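Local coordinates for 3-oxoacyl-(Acyl-carrier protein) synthase (Burkholderia xenovorans, PDB 4EFI) that probably acts as a 3-oxoacyl-[acyl-carrier-protein] synthase, a condensing enzyme of the KAS III family in the thiolase superfamily, at residues N33-E38 with R57-A62; I124-S129 with G333-S338; A202-V207 with D220-G225. All coordinates share one frame; numbering follows the deposited sequence.

Contact 1 (N33-E38 with R57-A62); sequences NDYFVE and RRWADA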
ATOM      1  N   ASN A  33       6.572  18.452 -10.924  1.00 18.80           N
ATOM      2  CA  ASN A  33       7.351  19.193  -9.934  1.00 19.66           C
ATOM      3  C   ASN A  33       7.316  20.693 -10.155  1.00 21.99           C
ATOM      4  O   ASN A  33       7.513  21.451  -9.206  1.00 27.88           O
ATOM      5  CB  ASN A  33       8.800  18.685  -9.897  1.00 19.92           C
ATOM      6  CG  ASN A  33       8.911  17.297  -9.306  1.00 19.83           C
ATOM      7  OD1 ASN A  33       8.019  16.883  -8.554  1.00 30.72           O
ATOM      8  ND2 ASN A  33       9.943  16.553  -9.673  1.00 20.77           N
ATOM      9  N   ASP A  34       7.041  21.132 -11.380  1.00 23.20           N
ATOM     10  CA  ASP A  34       6.968  22.565 -11.678  1.00 29.71           C
ATOM     11  C   ASP A  34       5.991  23.218 -10.721  1.00 29.81           C
ATOM     12  O   ASP A  34       6.206  24.352 -10.288  1.00 33.65           O
ATOM     13  CB  ASP A  34       6.529  22.835 -13.133  1.00 30.39           C
ATOM     14  CG  ASP A  34       7.661  22.675 -14.131  1.00 35.83           C
ATOM     15  OD1 ASP A  34       8.694  22.094 -13.752  1.00 41.52           O
ATOM     16  OD2 ASP A  34       7.508  23.120 -15.298  1.00 37.15           O
ATOM     17  N   TYR A  35       4.919  22.495 -10.388  1.00 23.69           N
ATOM     18  CA  TYR A  35       3.869  23.016  -9.527  1.00 22.76           C
ATOM     19  C   TYR A  35       4.452  23.646  -8.251  1.00 22.18           C
ATOM     20  O   TYR A  35       3.905  24.614  -7.728  1.00 26.97           O
ATOM     21  CB  TYR A  35       2.902  21.878  -9.160  1.00 22.94           C
ATOM     22  CG  TYR A  35       1.760  22.253  -8.228  1.00 23.65           C
ATOM     23  CD1 TYR A  35       0.596  22.839  -8.711  1.00 31.98           C
ATOM     24  CD2 TYR A  35       1.840  21.998  -6.871  1.00 20.39           C
ATOM     25  CE1 TYR A  35      -0.450  23.169  -7.851  1.00 34.84           C
ATOM     26  CE2 TYR A  35       0.813  22.323  -6.013  1.00 25.05           C
ATOM     27  CZ  TYR A  35      -0.329  22.906  -6.499  1.00 30.24           C
ATOM     28  OH  TYR A  35      -1.352  23.231  -5.628  1.00 33.62           O
ATOM     29  N   PHE A  36       5.542  23.074  -7.743  1.00 21.40           N
ATOM     30  CA  PHE A  36       6.053  23.415  -6.404  1.00 21.44           C
ATOM     31  C   PHE A  36       7.130  24.497  -6.367  1.00 27.77           C
ATOM     32  O   PHE A  36       7.511  24.972  -5.287  1.00 27.55           O
ATOM     33  CB  PHE A  36       6.620  22.176  -5.729  1.00 23.64           C
ATOM     34  CG  PHE A  36       5.620  21.110  -5.519  1.00 21.44           C
ATOM     35  CD1 PHE A  36       4.775  21.136  -4.420  1.00 24.00           C
ATOM     36  CD2 PHE A  36       5.502  20.085  -6.430  1.00 20.49           C
ATOM     37  CE1 PHE A  36       3.852  20.140  -4.240  1.00 23.06           C
ATOM     38  CE2 PHE A  36       4.578  19.103  -6.258  1.00 19.85           C
ATOM     39  CZ  PHE A  36       3.764  19.113  -5.164  1.00 20.57           C
ATOM     40  N   VAL A  37       7.616  24.894  -7.535  1.00 29.70           N
ATOM     41  CA  VAL A  37       8.740  25.831  -7.608  1.00 31.27           C
ATOM     42  C   VAL A  37       8.400  27.252  -7.138  1.00 35.46           C
ATOM     43  O   VAL A  37       9.280  27.974  -6.682  1.00 40.65           O
ATOM     44  CB  VAL A  37       9.324  25.858  -9.030  1.00 30.81           C
ATOM     45  CG1 VAL A  37      10.295  27.015  -9.222  1.00 36.47           C
ATOM     46  CG2 VAL A  37      10.008  24.526  -9.325  1.00 28.20           C
ATOM     47  N   GLU A  38       7.146  27.668  -7.245  1.00 34.41           N
ATOM     48  CA  GLU A  38       6.766  29.002  -6.774  1.00 42.39           C
ATOM     49  C   GLU A  38       6.862  29.103  -5.248  1.00 42.40           C
ATOM     50  O   GLU A  38       7.410  30.077  -4.711  1.00 45.91           O
ATOM     51  CB  GLU A  38       5.354  29.354  -7.228  1.00 42.77           C
ATOM     52  N   ARG A  57       3.139  13.012  -9.871  1.00 12.50           N
ATOM     53  CA  ARG A  57       2.241  12.239  -9.027  1.00 12.00           C
ATOM     54  C   ARG A  57       0.800  12.602  -9.377  1.00 11.80           C
ATOM     55  O   ARG A  57       0.557  13.600 -10.064  1.00 12.96           O
ATOM     56  CB  ARG A  57       2.528  12.462  -7.529  1.00 12.66           C
ATOM     57  CG  ARG A  57       1.985  13.735  -6.914  1.00 13.32           C
ATOM     58  CD  ARG A  57       2.764  14.954  -7.318  1.00 14.52           C
ATOM     59  NE  ARG A  57       4.080  15.054  -6.679  1.00 13.81           N
ATOM     60  CZ  ARG A  57       5.181  15.529  -7.245  1.00 13.92           C
ATOM     61  NH1 ARG A  57       6.298  15.636  -6.536  1.00 14.95           N
ATOM     62  NH2 ARG A  57       5.186  15.912  -8.514  1.00 15.15           N
ATOM     63  N   ARG A  58      -0.140  11.768  -8.958  1.00 11.64           N
ATOM     64  CA  ARG A  58      -1.559  12.053  -9.188  1.00 12.18           C
ATOM     65  C   ARG A  58      -2.244  12.501  -7.916  1.00 11.72           C
ATOM     66  O   ARG A  58      -2.031  11.887  -6.862  1.00 12.20           O
ATOM     67  CB  ARG A  58      -2.270  10.810  -9.720  1.00 11.77           C
ATOM     68  CG  ARG A  58      -1.611  10.174 -10.922  1.00 14.84           C
ATOM     69  CD  ARG A  58      -1.502  11.130 -12.088  1.00 14.50           C
ATOM     70  NE  ARG A  58      -1.028  10.470 -13.318  1.00 17.26           N
ATOM     71  CZ  ARG A  58      -1.804   9.926 -14.261  1.00 17.29           C
ATOM     72  NH1 ARG A  58      -3.119   9.956 -14.166  1.00 14.80           N
ATOM     73  NH2 ARG A  58      -1.252   9.346 -15.323  1.00 22.09           N
ATOM     74  N   TRP A  59      -3.034  13.566  -7.984  1.00 12.13           N
ATOM     75  CA  TRP A  59      -3.758  14.071  -6.824  1.00 12.58           C
ATOM     76  C   TRP A  59      -5.263  14.059  -7.061  1.00 12.92           C
ATOM     77  O   TRP A  59      -5.753  14.586  -8.059  1.00 13.73           O
ATOM     78  CB  TRP A  59      -3.335  15.487  -6.469  1.00 13.96           C
ATOM     79  CG  TRP A  59      -2.040  15.616  -5.711  1.00 13.79           C
ATOM     80  CD1 TRP A  59      -1.244  14.604  -5.238  1.00 13.33           C
ATOM     81  CD2 TRP A  59      -1.422  16.839  -5.329  1.00 17.95           C
ATOM     82  NE1 TRP A  59      -0.158  15.157  -4.579  1.00 14.79           N
ATOM     83  CE2 TRP A  59      -0.253  16.517  -4.622  1.00 17.35           C
ATOM     84  CE3 TRP A  59      -1.761  18.179  -5.509  1.00 19.17           C
ATOM     85  CZ2 TRP A  59       0.597  17.496  -4.100  1.00 21.29           C
ATOM     86  CZ3 TRP A  59      -0.914  19.160  -4.988  1.00 22.53           C
ATOM     87  CH2 TRP A  59       0.249  18.802  -4.292  1.00 24.35           C
ATOM     88  N   ALA A  60      -5.988  13.464  -6.121  1.00 12.21           N
ATOM     89  CA  ALA A  60      -7.444  13.429  -6.145  1.00 13.28           C
ATOM     90  C   ALA A  60      -8.034  14.812  -5.991  1.00 15.70           C
ATOM     91  O   ALA A  60      -7.554  15.622  -5.196  1.00 16.47           O
ATOM     92  CB  ALA A  60      -7.928  12.548  -5.005  1.00 13.54           C
ATOM     93  N   ASP A  61      -9.102  15.098  -6.721  1.00 14.62           N
ATOM     94  CA  ASP A  61      -9.828  16.339  -6.465  1.00 16.21           C
ATOM     95  C   ASP A  61     -10.743  16.216  -5.245  1.00 17.67           C
ATOM     96  O   ASP A  61     -10.840  15.159  -4.642  1.00 15.68           O
ATOM     97  CB  ASP A  61     -10.588  16.795  -7.717  1.00 17.89           C
ATOM     98  CG  ASP A  61     -11.570  15.767  -8.235  1.00 18.81           C
ATOM     99  OD1 ASP A  61     -12.105  14.939  -7.464  1.00 17.24           O
ATOM    100  OD2 ASP A  61     -11.844  15.788  -9.457  1.00 20.91           O
ATOM    101  N   ALA A  62     -11.405  17.304  -4.855  1.00 18.31           N
ATOM    102  CA  ALA A  62     -12.163  17.303  -3.602  1.00 19.52           C
ATOM    103  C   ALA A  62     -13.271  16.252  -3.570  1.00 20.76           C
ATOM    104  O   ALA A  62     -13.546  15.651  -2.529  1.00 22.66           O
ATOM    105  CB  ALA A  62     -12.732  18.697  -3.309  1.00 23.27           C
TER
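Asn33 and Arg57 meet at about a right angle, with the amide and guanidinium planes 66° apart. Asn33 OD1 takes both terminal nitrogens of the arginine end-on. Asn33 OD1 lies 2.9 Å from Arg57 NH1 and 3.0 Å from Arg57 NH2, close to the guanidinium plane. NH1 arrives almost in line with the amide C=O, while NH2 lies above the carbonyl plane. Asn33 ND2 bonds to Val54 O, which fixes the rotation of the amide. Arg57 NH1 and NH2 also reach Leu171 O and Val31 O. The arginine chain is bent at chi2 and chi3, and this brings its guanidinium against Phe36. Phe36 CE2 sits over one guanidinium face, 3.8 Å from Arg57 CZ.

The contact follows a short two-stranded antiparallel sheet, 30-32 with 56-58, and joins the loop after its first strand to the end of its second. Beyond the arginine lies an aromatic cluster. Trp59 turns its edge toward the face of Tyr35 in an offset edge-to-face pair, planes at 84°, with Trp59 CZ3 3.7 Å from Tyr35 CE2. Phe36 meets the indole obliquely, its CZ 3.6 Å from Trp59 CH2. Trp59 NE1 is bonded to Phe173 O.

Contact 2 (I124-S129 with G333-S338); sequences INLGCS and GYSWAS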
ATOM      1  N   ILE A 124     -10.373  -1.398   7.808  1.00 12.15           N
ATOM      2  CA  ILE A 124      -9.199  -1.561   8.670  1.00 13.43           C
ATOM      3  C   ILE A 124      -8.219  -0.409   8.440  1.00 12.70           C
ATOM      4  O   ILE A 124      -7.883  -0.085   7.291  1.00 14.00           O
ATOM      5  CB  ILE A 124      -8.495  -2.875   8.368  1.00 14.62           C
ATOM      6  CG1 ILE A 124      -9.467  -4.018   8.586  1.00 16.36           C
ATOM      7  CG2 ILE A 124      -7.231  -3.004   9.216  1.00 16.92           C
ATOM      8  CD1 ILE A 124      -8.834  -5.409   8.334  1.00 18.38           C
ATOM      9  N   ASN A 125      -7.824   0.263   9.517  1.00 12.61           N
ATOM     10  CA  ASN A 125      -6.901   1.398   9.425  1.00 12.51           C
ATOM     11  C   ASN A 125      -5.440   0.999   9.506  1.00 14.26           C
ATOM     12  O   ASN A 125      -4.885   0.836  10.585  1.00 14.95           O
ATOM     13  CB  ASN A 125      -7.210   2.433  10.507  1.00 13.58           C
ATOM     14  CG  ASN A 125      -6.346   3.684  10.399  1.00 13.60           C
ATOM     15  OD1 ASN A 125      -5.531   3.829   9.473  1.00 16.48           O
ATOM     16  ND2 ASN A 125      -6.547   4.611  11.309  1.00 15.44           N
ATOM     17  N   LEU A 126      -4.843   0.825   8.343  1.00 14.72           N
ATOM     18  CA  LEU A 126      -3.412   0.582   8.223  1.00 14.89           C
ATOM     19  C   LEU A 126      -2.883   1.446   7.111  1.00 14.37           C
ATOM     20  O   LEU A 126      -3.613   1.811   6.177  1.00 17.15           O
ATOM     21  CB  LEU A 126      -3.138  -0.877   7.876  1.00 15.19           C
ATOM     22  CG  LEU A 126      -3.370  -1.876   8.993  1.00 14.87           C
ATOM     23  CD1 LEU A 126      -3.387  -3.282   8.401  1.00 17.71           C
ATOM     24  CD2 LEU A 126      -2.311  -1.742  10.086  1.00 17.11           C
ATOM     25  N   GLY A 127      -1.597   1.771   7.196  1.00 14.97           N
ATOM     26  CA  GLY A 127      -0.953   2.601   6.192  1.00 16.99           C
ATOM     27  C   GLY A 127      -0.003   1.786   5.340  1.00 18.12           C
ATOM     28  O   GLY A 127      -0.425   0.863   4.655  1.00 17.74           O
ATOM     29  N   CYS A 128       1.273   2.121   5.391  1.00 17.25           N
ATOM     30  CA  CYS A 128       2.205   1.556   4.429  0.50 18.83           C
ATOM     31  C   CYS A 128       2.397   0.033   4.536  1.00 18.47           C
ATOM     32  O   CYS A 128       2.965  -0.550   3.621  1.00 16.85           O
ATOM     33  CB  CYS A 128       3.518   2.345   4.445  0.50 26.23           C
ATOM     34  SG  CYS A 128       3.273   4.102   4.051  0.50 61.64           S
ATOM     35  N   SER A 129       2.176  -0.531   5.721  1.00 17.59           N
ATOM     36  CA  SER A 129       2.375  -1.954   5.992  1.00 15.73           C
ATOM     37  C   SER A 129       1.135  -2.776   5.659  1.00 16.14           C
ATOM     38  O   SER A 129       1.088  -3.977   5.901  1.00 18.69           O
ATOM     39  CB  SER A 129       2.741  -2.164   7.460  1.00 18.12           C
ATOM     40  OG  SER A 129       1.598  -2.027   8.284  1.00 19.60           O
ATOM     41  N   GLY A 333       2.678   3.312  12.500  1.00 12.51           N
ATOM     42  CA  GLY A 333       2.265   2.417  13.566  1.00 13.21           C
ATOM     43  C   GLY A 333       3.126   2.538  14.810  1.00 13.30           C
ATOM     44  O   GLY A 333       2.639   2.942  15.857  1.00 13.80           O
ATOM     45  N   TYR A 334       4.416   2.200  14.724  1.00 13.62           N
ATOM     46  CA  TYR A 334       5.038   1.546  13.573  1.00 13.22           C
ATOM     47  C   TYR A 334       4.459   0.177  13.280  1.00 13.48           C
ATOM     48  O   TYR A 334       4.060  -0.561  14.186  1.00 12.99           O
ATOM     49  CB  TYR A 334       6.523   1.328  13.841  1.00 13.90           C
ATOM     50  CG  TYR A 334       7.403   2.543  13.922  1.00 14.74           C
ATOM     51  CD1 TYR A 334       7.152   3.685  13.163  1.00 14.02           C
ATOM     52  CD2 TYR A 334       8.532   2.514  14.713  1.00 17.48           C
ATOM     53  CE1 TYR A 334       8.010   4.782  13.228  1.00 16.15           C
ATOM     54  CE2 TYR A 334       9.396   3.607  14.770  1.00 16.62           C
ATOM     55  CZ  TYR A 334       9.125   4.718  14.023  1.00 17.00           C
ATOM     56  OH  TYR A 334       9.979   5.809  14.079  1.00 21.51           O
ATOM     57  N   SER A 335       4.503  -0.200  12.012  1.00 12.49           N
ATOM     58  CA  SER A 335       4.022  -1.481  11.563  1.00 13.25           C
ATOM     59  C   SER A 335       4.893  -1.926  10.391  1.00 12.78           C
ATOM     60  O   SER A 335       5.349  -1.095   9.597  1.00 14.47           O
ATOM     61  CB  SER A 335       2.546  -1.335  11.174  1.00 13.90           C
ATOM     62  OG  SER A 335       2.011  -2.567  10.734  1.00 17.16           O
ATOM     63  N   TRP A 336       5.112  -3.223  10.265  1.00 13.18           N
ATOM     64  CA  TRP A 336       5.815  -3.769   9.107  1.00 13.29           C
ATOM     65  C   TRP A 336       5.249  -5.141   8.784  1.00 13.94           C
ATOM     66  O   TRP A 336       4.750  -5.843   9.666  1.00 14.20           O
ATOM     67  CB  TRP A 336       7.326  -3.843   9.356  1.00 13.84           C
ATOM     68  CG  TRP A 336       7.737  -4.657  10.526  1.00 14.54           C
ATOM     69  CD1 TRP A 336       8.162  -5.946  10.500  1.00 15.75           C
ATOM     70  CD2 TRP A 336       7.805  -4.246  11.899  1.00 15.35           C
ATOM     71  NE1 TRP A 336       8.465  -6.380  11.765  1.00 16.66           N
ATOM     72  CE2 TRP A 336       8.288  -5.341  12.642  1.00 15.68           C
ATOM     73  CE3 TRP A 336       7.517  -3.046  12.570  1.00 15.52           C
ATOM     74  CZ2 TRP A 336       8.438  -5.299  14.034  1.00 16.65           C
ATOM     75  CZ3 TRP A 336       7.695  -2.994  13.940  1.00 16.34           C
ATOM     76  CH2 TRP A 336       8.153  -4.112  14.661  1.00 18.11           C
ATOM     77  N   ALA A 337       5.303  -5.535   7.517  1.00 12.82           N
ATOM     78  CA  ALA A 337       4.678  -6.787   7.118  1.00 13.90           C
ATOM     79  C   ALA A 337       5.232  -7.258   5.792  1.00 12.76           C
ATOM     80  O   ALA A 337       5.567  -6.441   4.918  1.00 13.50           O
ATOM     81  CB  ALA A 337       3.166  -6.648   7.050  1.00 13.56           C
ATOM     82  N   SER A 338       5.337  -8.572   5.637  1.00 12.26           N
ATOM     83  CA  SER A 338       5.774  -9.171   4.378  1.00 11.87           C
ATOM     84  C   SER A 338       4.818 -10.237   3.888  1.00 13.05           C
ATOM     85  O   SER A 338       4.023 -10.794   4.647  1.00 13.54           O
ATOM     86  CB  SER A 338       7.150  -9.802   4.538  1.00 13.00           C
ATOM     87  OG  SER A 338       7.040 -10.898   5.426  1.00 14.85           O
TER
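Ser129 and Ser335 face each other through their hydroxyls. Ser129 OG and Ser335 OG are 2.5 Å apart, a short hydrogen bond in which either could be the donor. With chi1 at -179°, the Ser335 hydroxyl is turned away from its backbone N and reaches Ser129. The rest of Ser129 packs along the same strand. Ser129 CB lies 3.8 Å from Trp336 N, and Ser129 O lies 3.6 Å from Ala337 CB. Leu126 CD2 only grazes Ser335 OG, at 4.4 Å.

Further out, Gln133 of helix 130-143 bonds through OE1 to Ser129 OG, and the side chains of Ser335 and Ala337 touch the same glutamine. Trp336 points the other way, and its NE1 reaches Ala8 O. The contact thus joins the loop between strand 120-124 and helix 130-143 to strand 335-343, from the other main sheet of the thiolase-type fold. Cys128 touches His270. In KAS III relatives the nucleophilic cysteine sits at the start of this helix, with a histidine nearby, so Cys128 and His270 probably correspond to that pair.

Ser129 OG is held by two polar partners, Ser335 OG and Gln133 OE1. These two bonds satisfy the buried hydroxyl and tie the helix entrance to the strand.

Contact 3 (A202-V207 with D220-G225); sequences ARNLIV and DERMAG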
ATOM      1  N   ALA A 202       4.440   5.601  17.281  1.00 15.06           N
ATOM      2  CA  ALA A 202       3.254   6.371  16.922  1.00 15.40           C
ATOM      3  C   ALA A 202       3.573   7.848  16.708  1.00 16.12           C
ATOM      4  O   ALA A 202       3.137   8.439  15.716  1.00 16.31           O
ATOM      5  CB  ALA A 202       2.179   6.205  18.005  1.00 15.66           C
ATOM      6  N   ARG A 203       4.312   8.449  17.631  1.00 15.58           N
ATOM      7  CA  ARG A 203       4.591   9.887  17.591  1.00 16.16           C
ATOM      8  C   ARG A 203       5.527  10.305  16.451  1.00 16.91           C
ATOM      9  O   ARG A 203       5.745  11.495  16.252  1.00 17.79           O
ATOM     10  CB  ARG A 203       5.171  10.356  18.933  1.00 18.84           C
ATOM     11  CG  ARG A 203       6.597   9.915  19.160  1.00 20.67           C
ATOM     12  CD  ARG A 203       7.067  10.178  20.598  1.00 23.78           C
ATOM     13  NE  ARG A 203       6.995  11.585  20.997  1.00 24.57           N
ATOM     14  CZ  ARG A 203       7.988  12.461  20.884  1.00 25.85           C
ATOM     15  NH1 ARG A 203       9.153  12.104  20.365  1.00 24.63           N
ATOM     16  NH2 ARG A 203       7.819  13.709  21.295  1.00 26.99           N
ATOM     17  N   ASN A 204       6.066   9.345  15.699  1.00 15.96           N
ATOM     18  CA  ASN A 204       6.987   9.666  14.606  1.00 15.72           C
ATOM     19  C   ASN A 204       6.320   9.725  13.228  1.00 15.93           C
ATOM     20  O   ASN A 204       6.933  10.164  12.259  1.00 16.27           O
ATOM     21  CB  ASN A 204       8.158   8.681  14.600  1.00 16.59           C
ATOM     22  CG  ASN A 204       8.981   8.796  15.842  1.00 19.39           C
ATOM     23  OD1 ASN A 204       9.102   9.879  16.410  1.00 19.69           O
ATOM     24  ND2 ASN A 204       9.544   7.680  16.296  1.00 20.81           N
ATOM     25  N   LEU A 205       5.067   9.306  13.154  1.00 15.51           N
ATOM     26  CA  LEU A 205       4.312   9.338  11.903  1.00 14.65           C
ATOM     27  C   LEU A 205       2.853   9.369  12.315  1.00 13.78           C
ATOM     28  O   LEU A 205       2.258   8.348  12.705  1.00 13.82           O
ATOM     29  CB  LEU A 205       4.631   8.111  11.038  1.00 19.87           C
ATOM     30  CG  LEU A 205       4.810   8.376   9.544  1.00 22.89           C
ATOM     31  CD1 LEU A 205       5.282   7.111   8.799  1.00 18.94           C
ATOM     32  CD2 LEU A 205       3.516   8.925   8.961  1.00 27.96           C
ATOM     33  N   ILE A 206       2.277  10.574  12.273  1.00 13.82           N
ATOM     34  CA  ILE A 206       1.036  10.836  12.974  1.00 12.77           C
ATOM     35  C   ILE A 206       0.336  12.066  12.391  1.00 13.43           C
ATOM     36  O   ILE A 206       0.988  12.989  11.935  1.00 14.10           O
ATOM     37  CB  ILE A 206       1.307  11.014  14.512  1.00 13.54           C
ATOM     38  CG1 ILE A 206       0.003  11.211  15.291  1.00 13.77           C
ATOM     39  CG2 ILE A 206       2.257  12.158  14.776  1.00 14.44           C
ATOM     40  CD1 ILE A 206       0.156  10.904  16.774  1.00 15.28           C
ATOM     41  N   VAL A 207      -0.998  12.033  12.417  1.00 13.87           N
ATOM     42  CA  VAL A 207      -1.799  13.251  12.224  1.00 13.61           C
ATOM     43  C   VAL A 207      -2.277  13.677  13.635  1.00 14.17           C
ATOM     44  O   VAL A 207      -3.116  13.008  14.238  1.00 14.60           O
ATOM     45  CB  VAL A 207      -2.993  12.998  11.285  1.00 13.96           C
ATOM     46  CG1 VAL A 207      -3.870  14.225  11.188  1.00 15.56           C
ATOM     47  CG2 VAL A 207      -2.492  12.604   9.906  1.00 13.91           C
ATOM     48  N   ASP A 220       5.434  19.374  21.910  1.00 24.41           N
ATOM     49  CA  ASP A 220       6.404  18.644  21.097  1.00 22.58           C
ATOM     50  C   ASP A 220       7.194  19.636  20.242  1.00 22.92           C
ATOM     51  O   ASP A 220       6.679  20.159  19.253  1.00 26.34           O
ATOM     52  CB  ASP A 220       5.645  17.656  20.207  1.00 20.91           C
ATOM     53  CG  ASP A 220       6.553  16.708  19.442  1.00 20.55           C
ATOM     54  OD1 ASP A 220       7.744  17.049  19.226  1.00 22.44           O
ATOM     55  OD2 ASP A 220       6.045  15.643  19.023  1.00 20.97           O
ATOM     56  N   GLU A 221       8.438  19.903  20.625  1.00 24.23           N
ATOM     57  CA  GLU A 221       9.272  20.885  19.932  1.00 26.36           C
ATOM     58  C   GLU A 221       9.390  20.631  18.436  1.00 25.60           C
ATOM     59  O   GLU A 221       9.536  21.568  17.659  1.00 27.39           O
ATOM     60  CB  GLU A 221      10.675  20.932  20.564  1.00 31.44           C
ATOM     61  N   ARG A 222       9.296  19.372  18.017  1.00 22.97           N
ATOM     62  CA  ARG A 222       9.485  19.037  16.614  1.00 23.64           C
ATOM     63  C   ARG A 222       8.356  19.586  15.769  1.00 24.17           C
ATOM     64  O   ARG A 222       8.486  19.673  14.544  1.00 24.76           O
ATOM     65  CB  ARG A 222       9.545  17.522  16.409  1.00 24.25           C
ATOM     66  CG  ARG A 222      10.551  16.789  17.268  1.00 23.08           C
ATOM     67  CD  ARG A 222      10.369  15.286  17.098  1.00 21.53           C
ATOM     68  NE  ARG A 222       9.043  14.878  17.548  1.00 20.70           N
ATOM     69  CZ  ARG A 222       8.465  13.719  17.251  1.00 18.57           C
ATOM     70  NH1 ARG A 222       9.098  12.828  16.495  1.00 20.14           N
ATOM     71  NH2 ARG A 222       7.252  13.433  17.707  1.00 18.24           N
ATOM     72  N   MET A 223       7.239  19.930  16.413  1.00 24.89           N
ATOM     73  CA  MET A 223       6.036  20.350  15.689  1.00 22.52           C
ATOM     74  C   MET A 223       5.828  21.877  15.648  1.00 25.89           C
ATOM     75  O   MET A 223       4.776  22.341  15.203  1.00 27.69           O
ATOM     76  CB  MET A 223       4.804  19.641  16.271  1.00 21.87           C
ATOM     77  CG  MET A 223       4.902  18.136  16.196  1.00 19.42           C
ATOM     78  SD  MET A 223       3.377  17.337  16.683  1.00 19.46           S
ATOM     79  CE  MET A 223       3.844  15.631  16.419  1.00 22.75           C
ATOM     80  N   ALA A 224       6.823  22.653  16.088  1.00 25.77           N
ATOM     81  CA  ALA A 224       6.768  24.118  16.012  1.00 29.57           C
ATOM     82  C   ALA A 224       6.483  24.573  14.579  1.00 30.72           C
ATOM     83  O   ALA A 224       7.171  24.164  13.642  1.00 30.40           O
ATOM     84  CB  ALA A 224       8.078  24.710  16.488  1.00 30.31           C
ATOM     85  N   GLY A 225       5.447  25.386  14.408  1.00 32.32           N
ATOM     86  CA  GLY A 225       5.107  25.910  13.096  1.00 34.58           C
ATOM     87  C   GLY A 225       4.408  24.931  12.163  1.00 31.49           C
ATOM     88  O   GLY A 225       4.148  25.264  11.007  1.00 37.18           O
TER
HETATM   89  O   HOH W   1       9.561  16.110  21.091  1.00 35.02           O
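A salt-bridge network of Arg203, Asp220 and Arg222 joins the end of a 3-10 segment, at 202-204, to the turn that begins at Asp220. The turn lies in the long excursion between strands 205-206 and 232-233, which pair antiparallel. Asp220 opens an Asx turn, its OD1 accepting from the backbone N of Arg222. The same carboxylate holds the Arg222 side chain side-on. Arg222 NE goes to Asp220 OD1, and Arg222 NH2 goes to Asp220 OD2 at 2.8 Å, both through syn lone pairs and near the guanidinium plane. Tyr215 OH also bonds to Asp220 OD2.

Held this way, the Arg222 guanidinium reaches segment 202-207. Arg222 NH2 bonds to Arg203 O at 2.9 Å, approaching from above the carbonyl plane. Arg222 NH1 bonds to Asn204 OD1 at 3.0 Å, in the plane of that amide, and forms a salt bridge with Asp234. Asn204 ND2 is bonded to Tyr334 OH. The Arg203 guanidinium lies flat on that of Arg222, centres 3.9 Å apart and planes at 11°. Both guanidinium groups lie close to the Asp220 carboxylate, whose negative charge probably favours the stack. Arg203 NH2 is 3.5 Å from Asp220 OD2, but that oxygen lies well out of the guanidinium plane, so only charge acts. A water at the guanidinium edge accepts from Arg203 NH2 and donates to Asp220 OD1. Nearby, Ile206 CG2 touches Met223 CE at 4.2 Å.

In the fold
Contacts 2 and 3 touch directly. Asn204 ND2 of contact 3 lies 2.9 Å from Tyr334 OH of contact 2, a probable hydrogen bond, and Ala202 CB packs on Gly333 O. Their centres are about 19 Å apart. Along the chain, both segments of contact 3 fall between the two segments of contact 2. Contact 1 stands apart: its centre is about 26 Å from that of contact 2 and 24 Å from that of contact 3, and it touches neither. Contact 2 is buried, probably at the active site, judging from KAS III relatives. Its centre is about 9 Å from the chain's centre; those of contacts 1 and 3 are about 21 and 23 Å from it.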